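Side-chain contacts in cell division control protein 45 cdc45 putative (Entamoeba histolytica, PDB 6CC2), which probably acts in DNA replication as the Cdc45 component of the CMG (Cdc45-MCM-GINS) helicase: residues Met200-Ala205 / Lys344-Asp349; Lys220-Ala225 / Ser353-Ala358. All coordinates share one frame; numbering follows the deposited sequence.

Contact 1: Met200-Ala205 / Lys344-Asp349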
loop_
_atom_site.group_PDB
_atom_site.type_symbol
_atom_site.label_atom_id
_atom_site.label_comp_id
_atom_site.label_asym_id
_atom_site.label_seq_id
_atom_site.Cartn_x
_atom_site.Cartn_y
_atom_site.Cartn_z
HETATM N N MSE A 200 -3.048 -9.368 17.643
HETATM C CA MSE A 200 -3.114 -9.697 16.223
HETATM C C MSE A 200 -4.266 -8.967 15.514
HETATM O O MSE A 200 -4.213 -8.731 14.305
HETATM C CB MSE A 200 -3.268 -11.194 16.043
HETATM C CG MSE A 200 -2.055 -11.986 16.451
HETATM SE SE MSE A 200 -2.391 -13.879 16.337
HETATM C CE MSE A 200 -0.597 -14.467 16.727
ATOM N N TYR A 201 -5.301 -8.579 16.248
ATOM C CA TYR A 201 -6.400 -7.846 15.619
ATOM C C TYR A 201 -6.002 -6.415 15.255
ATOM O O TYR A 201 -6.452 -5.874 14.232
ATOM C CB TYR A 201 -7.628 -7.854 16.532
ATOM C CG TYR A 201 -8.332 -9.204 16.519
ATOM C CD1 TYR A 201 -9.326 -9.467 15.584
ATOM C CD2 TYR A 201 -7.977 -10.217 17.406
ATOM C CE1 TYR A 201 -9.963 -10.700 15.549
ATOM C CE2 TYR A 201 -8.617 -11.445 17.383
ATOM C CZ TYR A 201 -9.612 -11.675 16.449
ATOM O OH TYR A 201 -10.236 -12.904 16.415
ATOM N N TRP A 202 -5.191 -5.763 16.093
ATOM C CA TRP A 202 -4.614 -4.469 15.729
ATOM C C TRP A 202 -3.806 -4.576 14.446
ATOM O O TRP A 202 -3.974 -3.781 13.514
ATOM C CB TRP A 202 -3.740 -3.980 16.882
ATOM C CG TRP A 202 -2.892 -2.772 16.632
ATOM C CD1 TRP A 202 -1.530 -2.693 16.761
ATOM C CD2 TRP A 202 -3.336 -1.467 16.256
ATOM N NE1 TRP A 202 -1.103 -1.417 16.532
ATOM C CE2 TRP A 202 -2.190 -0.641 16.194
ATOM C CE3 TRP A 202 -4.593 -0.898 16.005
ATOM C CZ2 TRP A 202 -2.264 0.715 15.864
ATOM C CZ3 TRP A 202 -4.660 0.439 15.661
ATOM C CH2 TRP A 202 -3.505 1.234 15.597
ATOM N N TYR A 203 -2.919 -5.573 14.375
ATOM C CA TYR A 203 -2.123 -5.756 13.156
ATOM C C TYR A 203 -3.034 -6.058 11.977
ATOM O O TYR A 203 -2.898 -5.467 10.908
ATOM C CB TYR A 203 -1.104 -6.872 13.388
ATOM C CG TYR A 203 -0.182 -6.608 14.574
ATOM C CD1 TYR A 203 0.213 -5.332 14.909
ATOM C CD2 TYR A 203 0.284 -7.659 15.354
ATOM C CE1 TYR A 203 1.043 -5.086 15.998
ATOM C CE2 TYR A 203 1.117 -7.436 16.447
ATOM C CZ TYR A 203 1.492 -6.137 16.758
ATOM O OH TYR A 203 2.307 -5.876 17.822
ATOM N N ALA A 204 -3.994 -6.968 12.160
ATOM C CA ALA A 204 -4.891 -7.290 11.060
ATOM C C ALA A 204 -5.689 -6.070 10.621
ATOM O O ALA A 204 -5.969 -5.894 9.416
ATOM C CB ALA A 204 -5.840 -8.426 11.468
ATOM N N ALA A 205 -6.123 -5.234 11.573
ATOM C CA ALA A 205 -6.823 -4.009 11.202
ATOM C C ALA A 205 -5.947 -3.110 10.339
ATOM O O ALA A 205 -6.413 -2.558 9.328
ATOM C CB ALA A 205 -7.281 -3.252 12.458
ATOM N N LYS A 344 -6.176 1.349 18.857
ATOM C CA LYS A 344 -5.481 0.701 19.961
ATOM C C LYS A 344 -4.950 1.784 20.896
ATOM O O LYS A 344 -4.398 2.789 20.436
ATOM C CB LYS A 344 -4.332 -0.174 19.450
ATOM C CG LYS A 344 -3.506 -0.804 20.578
ATOM C CD LYS A 344 -2.352 -1.613 20.025
ATOM C CE LYS A 344 -1.382 -2.007 21.152
ATOM N NZ LYS A 344 -2.038 -2.816 22.185
ATOM N N LYS A 345 -5.127 1.570 22.207
ATOM C CA LYS A 345 -4.649 2.511 23.210
ATOM C C LYS A 345 -3.155 2.318 23.462
ATOM O O LYS A 345 -2.689 1.195 23.657
ATOM C CB LYS A 345 -5.420 2.322 24.510
ATOM C CG LYS A 345 -5.281 3.478 25.487
ATOM C CD LYS A 345 -6.147 3.247 26.711
ATOM C CE LYS A 345 -6.190 4.462 27.614
ATOM N NZ LYS A 345 -7.045 4.208 28.808
ATOM N N PHE A 346 -2.410 3.416 23.433
ATOM C CA PHE A 346 -0.977 3.438 23.735
ATOM C C PHE A 346 -0.812 4.339 24.958
ATOM O O PHE A 346 -0.868 5.567 24.838
ATOM C CB PHE A 346 -0.163 3.948 22.558
ATOM C CG PHE A 346 -0.223 3.075 21.331
ATOM C CD1 PHE A 346 0.555 1.932 21.239
ATOM C CD2 PHE A 346 -1.044 3.397 20.282
ATOM C CE1 PHE A 346 0.519 1.144 20.112
ATOM C CE2 PHE A 346 -1.085 2.609 19.141
ATOM C CZ PHE A 346 -0.302 1.477 19.064
ATOM N N GLY A 347 -0.619 3.736 26.126
ATOM C CA GLY A 347 -0.588 4.517 27.351
ATOM C C GLY A 347 -1.921 5.213 27.558
ATOM O O GLY A 347 -2.960 4.566 27.713
HETATM N N MSE A 348 -1.912 6.545 27.547
HETATM C CA MSE A 348 -3.121 7.324 27.727
HETATM C C MSE A 348 -3.661 7.853 26.394
HETATM O O MSE A 348 -4.654 8.563 26.353
HETATM C CB MSE A 348 -2.864 8.501 28.668
HETATM C CG MSE A 348 -2.599 8.097 30.113
HETATM SE SE MSE A 348 -4.144 7.239 30.943
HETATM C CE MSE A 348 -5.414 8.717 30.825
ATOM N N ASP A 349 -2.988 7.495 25.311
ATOM C CA ASP A 349 -3.253 8.045 23.978
ATOM C C ASP A 349 -4.112 7.053 23.200
ATOM O O ASP A 349 -3.666 5.945 22.888
ATOM C CB ASP A 349 -1.934 8.316 23.263
ATOM C CG ASP A 349 -2.110 8.955 21.901
ATOM O OD1 ASP A 349 -3.238 8.976 21.373
ATOM O OD2 ASP A 349 -1.096 9.437 21.344
#

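Contact 2: Lys220-Ala225 / Ser353-Ala358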
loop_
_atom_site.group_PDB
_atom_site.type_symbol
_atom_site.label_atom_id
_atom_site.label_comp_id
_atom_site.label_asym_id
_atom_site.label_seq_id
_atom_site.Cartn_x
_atom_site.Cartn_y
_atom_site.Cartn_z
ATOM N N LYS A 220 -17.226 -1.290 1.388
ATOM C CA LYS A 220 -18.068 -2.346 1.948
ATOM C C LYS A 220 -17.211 -3.515 2.426
ATOM O O LYS A 220 -17.445 -4.081 3.503
ATOM C CB LYS A 220 -19.087 -2.801 0.910
ATOM C CG LYS A 220 -20.200 -1.789 0.676
ATOM C CD LYS A 220 -21.275 -2.322 -0.265
ATOM C CE LYS A 220 -20.765 -2.453 -1.696
ATOM N NZ LYS A 220 -21.869 -2.747 -2.658
ATOM N N THR A 221 -16.184 -3.862 1.666
ATOM C CA THR A 221 -15.277 -4.927 2.091
ATOM C C THR A 221 -14.520 -4.539 3.355
ATOM O O THR A 221 -14.375 -5.339 4.304
ATOM C CB THR A 221 -14.317 -5.264 0.949
ATOM O OG1 THR A 221 -15.074 -5.784 -0.147
ATOM C CG2 THR A 221 -13.288 -6.273 1.393
ATOM N N TYR A 222 -14.061 -3.292 3.418
ATOM C CA TYR A 222 -13.403 -2.827 4.622
ATOM C C TYR A 222 -14.324 -2.927 5.836
ATOM O O TYR A 222 -13.931 -3.435 6.903
ATOM C CB TYR A 222 -12.911 -1.392 4.411
ATOM C CG TYR A 222 -12.498 -0.762 5.724
ATOM C CD1 TYR A 222 -11.295 -1.084 6.330
ATOM C CD2 TYR A 222 -13.354 0.115 6.392
ATOM C CE1 TYR A 222 -10.941 -0.548 7.545
ATOM C CE2 TYR A 222 -12.987 0.652 7.607
ATOM C CZ TYR A 222 -11.805 0.313 8.188
ATOM O OH TYR A 222 -11.452 0.844 9.403
ATOM N N VAL A 223 -15.550 -2.432 5.704
ATOM C CA VAL A 223 -16.455 -2.411 6.851
ATOM C C VAL A 223 -16.750 -3.828 7.309
ATOM O O VAL A 223 -16.810 -4.111 8.516
ATOM C CB VAL A 223 -17.733 -1.629 6.504
ATOM C CG1 VAL A 223 -18.760 -1.786 7.578
ATOM C CG2 VAL A 223 -17.377 -0.171 6.334
ATOM N N HIS A 224 -16.916 -4.745 6.361
ATOM C CA HIS A 224 -17.171 -6.149 6.718
ATOM C C HIS A 224 -15.999 -6.742 7.495
ATOM O O HIS A 224 -16.195 -7.569 8.399
ATOM C CB HIS A 224 -17.430 -6.952 5.443
ATOM C CG HIS A 224 -18.102 -8.274 5.679
ATOM N ND1 HIS A 224 -19.329 -8.387 6.300
ATOM C CD2 HIS A 224 -17.724 -9.535 5.364
ATOM C CE1 HIS A 224 -19.670 -9.660 6.367
ATOM N NE2 HIS A 224 -18.717 -10.377 5.803
ATOM N N ALA A 225 -14.777 -6.365 7.136
ATOM C CA ALA A 225 -13.610 -6.844 7.881
ATOM C C ALA A 225 -13.637 -6.337 9.316
ATOM O O ALA A 225 -13.411 -7.095 10.269
ATOM C CB ALA A 225 -12.327 -6.399 7.183
ATOM N N SER A 353 -5.596 5.474 15.088
ATOM C CA SER A 353 -6.399 4.435 14.462
ATOM C C SER A 353 -5.529 3.557 13.560
ATOM O O SER A 353 -4.379 3.884 13.236
ATOM C CB SER A 353 -7.523 5.044 13.640
ATOM O OG SER A 353 -6.986 5.515 12.423
ATOM N N ALA A 354 -6.111 2.441 13.121
ATOM C CA ALA A 354 -5.409 1.561 12.190
ATOM C C ALA A 354 -5.205 2.225 10.839
ATOM O O ALA A 354 -4.272 1.853 10.128
ATOM C CB ALA A 354 -6.163 0.241 12.058
ATOM N N PHE A 355 -6.036 3.226 10.473
ATOM C CA PHE A 355 -5.751 3.995 9.272
ATOM C C PHE A 355 -4.535 4.881 9.476
ATOM O O PHE A 355 -3.666 4.969 8.596
ATOM C CB PHE A 355 -6.948 4.853 8.878
ATOM C CG PHE A 355 -8.003 4.116 8.105
ATOM C CD1 PHE A 355 -7.703 3.540 6.887
ATOM C CD2 PHE A 355 -9.281 4.015 8.583
ATOM C CE1 PHE A 355 -8.681 2.884 6.160
ATOM C CE2 PHE A 355 -10.261 3.371 7.854
ATOM C CZ PHE A 355 -9.948 2.799 6.655
ATOM N N ASP A 356 -4.459 5.552 10.635
ATOM C CA ASP A 356 -3.296 6.384 10.925
ATOM C C ASP A 356 -2.028 5.545 10.866
ATOM O O ASP A 356 -1.008 5.952 10.288
ATOM C CB ASP A 356 -3.393 7.025 12.306
ATOM C CG ASP A 356 -4.587 7.951 12.464
ATOM O OD1 ASP A 356 -4.987 8.624 11.497
ATOM O OD2 ASP A 356 -5.121 7.997 13.630
ATOM N N ALA A 357 -2.068 4.377 11.512
ATOM C CA ALA A 357 -0.905 3.507 11.552
ATOM C C ALA A 357 -0.542 2.992 10.164
ATOM O O ALA A 357 0.651 2.899 9.826
ATOM C CB ALA A 357 -1.177 2.347 12.500
ATOM N N ALA A 358 -1.550 2.619 9.352
ATOM C CA ALA A 358 -1.248 2.180 7.993
ATOM C C ALA A 358 -0.618 3.302 7.159
ATOM O O ALA A 358 0.306 3.061 6.359
ATOM C CB ALA A 358 -2.498 1.632 7.334
#

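Contact 1: Met200-Ala205 / Lys344-Asp349
The indole of W202, carried on helix 199-213, takes K344 over one face in a CH-pi contact and F346 in an offset edge-to-face pair. Both partners come from the end of strand 338-344 and the type II' turn, F346 to D349, that follows it. The close packing lies at the indole. W202 leaves the helix with CG anti to its own amide nitrogen (chi1 171°), which carries the ring out toward the strand end. The K344 side chain runs roughly at right angles to the direction of the W202 side chain and lies along one face of the indole: CB sits toward the rim of the ring, 3.5 Å from W202 CE3, and CD rides above the pyrrole part, 3.6 Å from the centroid of the five-membered ring. The backbone joins in as well, with K344 N 3.7 Å from W202 CZ3. F346 directs an edge at the same indole, its plane turned 70° from that of W202, and its CZ touches W202 CZ2 at 3.8 Å. K344 CG lies loosely over the rim of the F346 ring, so the lysine chain packs closely on W202 and only lightly on F346.

The contact loosens at the lysine tip and past F346. K344 stays extended until a bend at its last torsion, and its ammonium leaves the indole to form a salt bridge with D199 OD1; NZ is far from the indole, and any cation-pi attraction is at most weak. Beyond F346, which also touches A390, the chain runs out to solvent through G347 and the poorly ordered selenomethionine M348. D349 brings it back, hydrogen-bonding S351 OG through OD1. Two reciprocal backbone bonds close the turn: F346 N to D349 O and D349 N to F346 O, each 2.9 Å.

Contact 2: Lys220-Ala225 / Ser353-Ala358
Y222 and F355 reach toward each other from helices 219-233 and 354-364, and their rings meet obliquely, planes 39° apart and centroids 4.9 Å apart. In Y222 the CB-CG bond leads off anti to the backbone nitrogen (chi1 167°), pointing the ring at the other helix. Contact begins only grazingly at CD1, 4.1 Å from F355 CZ, and tightens at CE1, 3.6 Å from the same atom. CE2 on the far side of the ring also meets F355 CZ, which therefore stands over one face of the tyrosine, displaced toward its rim. Y222 CZ lies 3.4 Å from F355 CE2, and the OH comes within 3.2 Å of that carbon. The hydroxyl is not left with carbon alone: it hydrogen-bonds P340 O, so this buried polar tip has a backbone partner.

At the start of the F355 helix, S353 and D356 form a capping box: D356 N bonds S353 OG at 3.1 Å, S353 N returns to D356 OD2, and R263 salt-bridges that carboxylate. C209 of helix 199-213 touches both aromatic residues, while strand 338-344 supplies P340, and F342 of that strand is backbone hydrogen-bonded to A354.

How the contacts relate
Contacts 1 and 2 lie with their centres 13 Å apart and touch directly through W202. Its CZ3 is 3.5 Å from A354 N and its CZ2 3.9 Å from A357 CB, so the indole that receives K344 and F346 also packs on the first turn of helix 354-364. One helical turn on from W202, A205 CB meets A354 CB at 3.7 Å. The segments of the two contacts alternate along the chain: consecutive helices 199-213 and 219-233 each supply one half, and the chain from K344 to A358 supplies the others. Strand 338-344 serves both, ending at K344 in contact 1 and lying beside both helices of contact 2.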